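Local coordinates for YARHG domain-containing protein (PDB 4G2A) that is of unknown function but, as a two-domain protein with a DUF4424 region and a C-terminal YARHG domain, is thought to bind nutrients, at residues N271-Q276 and K312-M317. Residues are numbered along the deposited sequence; the frame is centred on the assembly and turned at random.
Sequences NTIYAQ and KKLLSM
The phenol of Tyr274 meets Leu315 obliquely, and it does so with its outer end. Its OH lies 3.6 Å from Leu315 CD1, with CD2 of the same leucine only slightly farther off, so both methyls of the leucine lie against the hydroxyl; CZ is 4.1 Å from Leu315 CD1. The other flat group, the amide of Gln276, takes no part in the contact between the segments: NE2 donates to Ile273 O over 3.1 Å, a bent bond of 135° at the hydrogen, and also bonds Asp311 OD1 of helix 309-321, while OE1 accepts from Arg241 NE of helix 236-250.

Ile273 fills the middle. With CG1 anti to its carbonyl carbon (chi1 -64°) and the chain extended beyond it, the CD1 methyl is carried in between the two leucines, 3.8 Å from Leu314 CD2 and 3.8 Å from Leu315 CD2. Its second branch, CG2, meets Leu315 CD1 at 4.1 Å. No hydrogen bond joins the two segments, so aliphatic contact and the tyrosine's end carry the meeting.

The helices run nearly antiparallel, at 164°, with their axes 10.6 Å apart, a spacing that large side chains bridge. This pairing belongs to the helical YARHG domain, and its centre lies about 28 Å from the centre of the strand-rich chain. Tyr274 also touches Tyr302 and Leu307 from loops, Ile273 rests on Ile245 of helix 236-250, Thr272 and Ala275 pack against Phe290 of helix 284-291, and Met317, a selenomethionine, turns to helix 254-259.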
ATOM      1  N   ASN A 271       4.625 -12.500 -26.712  1.00 30.97           N
ATOM      2  CA  ASN A 271       3.285 -12.843 -26.295  1.00 30.97           C
ATOM      3  C   ASN A 271       2.942 -12.296 -24.898  1.00 36.04           C
ATOM      4  O   ASN A 271       1.765 -12.010 -24.655  1.00 35.74           O
ATOM      5  CB  ASN A 271       3.080 -14.334 -26.429  1.00 29.98           C
ATOM      6  CG  ASN A 271       2.857 -14.691 -27.884  1.00 41.73           C
ATOM      7  OD1 ASN A 271       1.775 -14.477 -28.429  1.00 31.70           O
ATOM      8  ND2 ASN A 271       3.895 -15.133 -28.584  1.00 32.27           N
ATOM      9  N   THR A 272       3.975 -12.012 -24.048  1.00 32.50           N
ATOM     10  CA  THR A 272       3.845 -11.405 -22.714  1.00 31.41           C
ATOM     11  C   THR A 272       3.294  -9.957 -22.866  1.00 35.22           C
ATOM     12  O   THR A 272       2.570  -9.471 -21.981  1.00 34.73           O
ATOM     13  CB  THR A 272       5.212 -11.464 -22.016  1.00 34.99           C
ATOM     14  OG1 THR A 272       5.477 -12.819 -21.689  1.00 33.80           O
ATOM     15  CG2 THR A 272       5.303 -10.618 -20.733  1.00 32.64           C
ATOM     16  N   ILE A 273       3.625  -9.296 -24.003  1.00 30.08           N
ATOM     17  CA  ILE A 273       3.205  -7.930 -24.336  1.00 29.16           C
ATOM     18  C   ILE A 273       1.667  -7.873 -24.389  1.00 35.69           C
ATOM     19  O   ILE A 273       1.081  -6.901 -23.911  1.00 35.59           O
ATOM     20  CB  ILE A 273       3.875  -7.422 -25.658  1.00 30.55           C
ATOM     21  CG1 ILE A 273       5.411  -7.317 -25.499  1.00 29.35           C
ATOM     22  CG2 ILE A 273       3.305  -6.067 -26.102  1.00 31.52           C
ATOM     23  CD1 ILE A 273       6.212  -7.185 -26.794  1.00 26.21           C
ATOM     24  N   TYR A 274       1.035  -8.960 -24.890  1.00 32.65           N
ATOM     25  CA  TYR A 274      -0.410  -9.131 -25.033  1.00 33.19           C
ATOM     26  C   TYR A 274      -1.050  -9.767 -23.792  1.00 35.68           C
ATOM     27  O   TYR A 274      -2.186  -9.435 -23.471  1.00 35.34           O
ATOM     28  CB  TYR A 274      -0.700 -10.034 -26.246  1.00 35.45           C
ATOM     29  CG  TYR A 274      -0.144  -9.524 -27.552  1.00 36.28           C
ATOM     30  CD1 TYR A 274      -0.867  -8.634 -28.337  1.00 38.42           C
ATOM     31  CD2 TYR A 274       1.068  -9.996 -28.046  1.00 36.46           C
ATOM     32  CE1 TYR A 274      -0.390  -8.207 -29.571  1.00 38.64           C
ATOM     33  CE2 TYR A 274       1.580  -9.537 -29.262  1.00 37.04           C
ATOM     34  CZ  TYR A 274       0.844  -8.643 -30.022  1.00 45.39           C
ATOM     35  OH  TYR A 274       1.308  -8.191 -31.234  1.00 49.68           O
ATOM     36  N   ALA A 275      -0.334 -10.721 -23.136  1.00 32.35           N
ATOM     37  CA  ALA A 275      -0.750 -11.469 -21.928  1.00 32.40           C
ATOM     38  C   ALA A 275      -0.944 -10.532 -20.746  1.00 36.67           C
ATOM     39  O   ALA A 275      -1.706 -10.831 -19.829  1.00 37.67           O
ATOM     40  CB  ALA A 275       0.280 -12.521 -21.588  1.00 32.80           C
ATOM     41  N   GLN A 276      -0.250  -9.386 -20.805  1.00 32.98           N
ATOM     42  CA  GLN A 276      -0.275  -8.216 -19.918  1.00 32.98           C
ATOM     43  C   GLN A 276      -1.727  -7.740 -19.730  1.00 37.16           C
ATOM     44  O   GLN A 276      -2.094  -7.329 -18.638  1.00 37.76           O
ATOM     45  CB  GLN A 276       0.569  -7.094 -20.609  1.00 33.18           C
ATOM     46  CG  GLN A 276       0.849  -5.842 -19.783  1.00 39.64           C
ATOM     47  CD  GLN A 276       1.338  -4.644 -20.579  1.00 55.06           C
ATOM     48  OE1 GLN A 276       1.242  -3.494 -20.123  1.00 57.44           O
ATOM     49  NE2 GLN A 276       1.857  -4.855 -21.783  1.00 34.55           N
ATOM     50  N   LYS A 312       3.920  -1.133 -28.400  1.00 29.27           N
ATOM     51  CA  LYS A 312       4.126  -0.942 -29.839  1.00 29.19           C
ATOM     52  C   LYS A 312       5.626  -0.697 -30.168  1.00 33.70           C
ATOM     53  O   LYS A 312       6.130  -1.301 -31.115  1.00 32.70           O
ATOM     54  CB  LYS A 312       3.245   0.207 -30.354  1.00 31.55           C
ATOM     55  CG  LYS A 312       1.765  -0.125 -30.258  1.00 42.37           C
ATOM     56  CD  LYS A 312       0.876   1.092 -30.338  1.00 52.66           C
ATOM     57  CE  LYS A 312      -0.577   0.685 -30.252  1.00 62.57           C
ATOM     58  NZ  LYS A 312      -1.468   1.834 -29.937  1.00 71.49           N
ATOM     59  N   LYS A 313       6.341   0.114 -29.350  1.00 31.20           N
ATOM     60  CA  LYS A 313       7.789   0.357 -29.509  1.00 31.65           C
ATOM     61  C   LYS A 313       8.589  -0.939 -29.326  1.00 35.35           C
ATOM     62  O   LYS A 313       9.532  -1.178 -30.086  1.00 35.78           O
ATOM     63  CB  LYS A 313       8.310   1.433 -28.539  1.00 34.42           C
ATOM     64  CG  LYS A 313       8.002   2.852 -28.960  1.00 47.25           C
ATOM     65  CD  LYS A 313       8.516   3.852 -27.929  1.00 54.62           C
ATOM     66  CE  LYS A 313       8.333   5.267 -28.413  1.00 61.17           C
ATOM     67  NZ  LYS A 313       8.972   6.250 -27.501  1.00 71.32           N
ATOM     68  N   LEU A 314       8.201  -1.787 -28.347  1.00 30.93           N
ATOM     69  CA  LEU A 314       8.883  -3.071 -28.133  1.00 29.34           C
ATOM     70  C   LEU A 314       8.623  -4.025 -29.306  1.00 32.34           C
ATOM     71  O   LEU A 314       9.572  -4.664 -29.787  1.00 33.55           O
ATOM     72  CB  LEU A 314       8.526  -3.726 -26.791  1.00 28.18           C
ATOM     73  CG  LEU A 314       9.319  -5.007 -26.424  1.00 32.26           C
ATOM     74  CD1 LEU A 314      10.830  -4.848 -26.637  1.00 31.66           C
ATOM     75  CD2 LEU A 314       9.039  -5.415 -24.988  1.00 36.92           C
ATOM     76  N   LEU A 315       7.377  -4.078 -29.805  1.00 27.63           N
ATOM     77  CA  LEU A 315       7.037  -4.917 -30.970  1.00 27.33           C
ATOM     78  C   LEU A 315       7.776  -4.462 -32.209  1.00 32.62           C
ATOM     79  O   LEU A 315       8.183  -5.298 -33.013  1.00 32.22           O
ATOM     80  CB  LEU A 315       5.522  -4.934 -31.232  1.00 26.69           C
ATOM     81  CG  LEU A 315       4.731  -5.745 -30.195  1.00 29.92           C
ATOM     82  CD1 LEU A 315       3.271  -5.313 -30.155  1.00 29.65           C
ATOM     83  CD2 LEU A 315       4.917  -7.262 -30.412  1.00 28.56           C
ATOM     84  N   SER A 316       7.994  -3.130 -32.336  1.00 30.77           N
ATOM     85  CA  SER A 316       8.721  -2.534 -33.452  1.00 29.97           C
ATOM     86  C   SER A 316      10.223  -2.907 -33.350  1.00 34.75           C
ATOM     87  O   SER A 316      10.844  -3.205 -34.372  1.00 36.41           O
ATOM     88  CB  SER A 316       8.508  -1.024 -33.492  1.00 28.24           C
ATOM     89  OG  SER A 316       9.240  -0.437 -34.558  1.00 31.41           O
HETATM   90  N   MSE A 317      10.777  -2.936 -32.125  1.00 29.57           N
HETATM   91  CA  MSE A 317      12.170  -3.320 -31.853  1.00 30.63           C
HETATM   92  C   MSE A 317      12.416  -4.800 -32.180  1.00 32.72           C
HETATM   93  O   MSE A 317      13.422  -5.131 -32.810  1.00 32.02           O
HETATM   94  CB  MSE A 317      12.539  -3.041 -30.399  1.00 33.94           C
HETATM   95  CG  MSE A 317      12.971  -1.614 -30.131  1.00 43.64           C
HETATM   96 SE   MSE A 317      13.305  -1.387 -28.205  0.75 54.79          SE
HETATM   97  CE  MSE A 317      14.446   0.249 -28.237  1.00 53.81           C
TER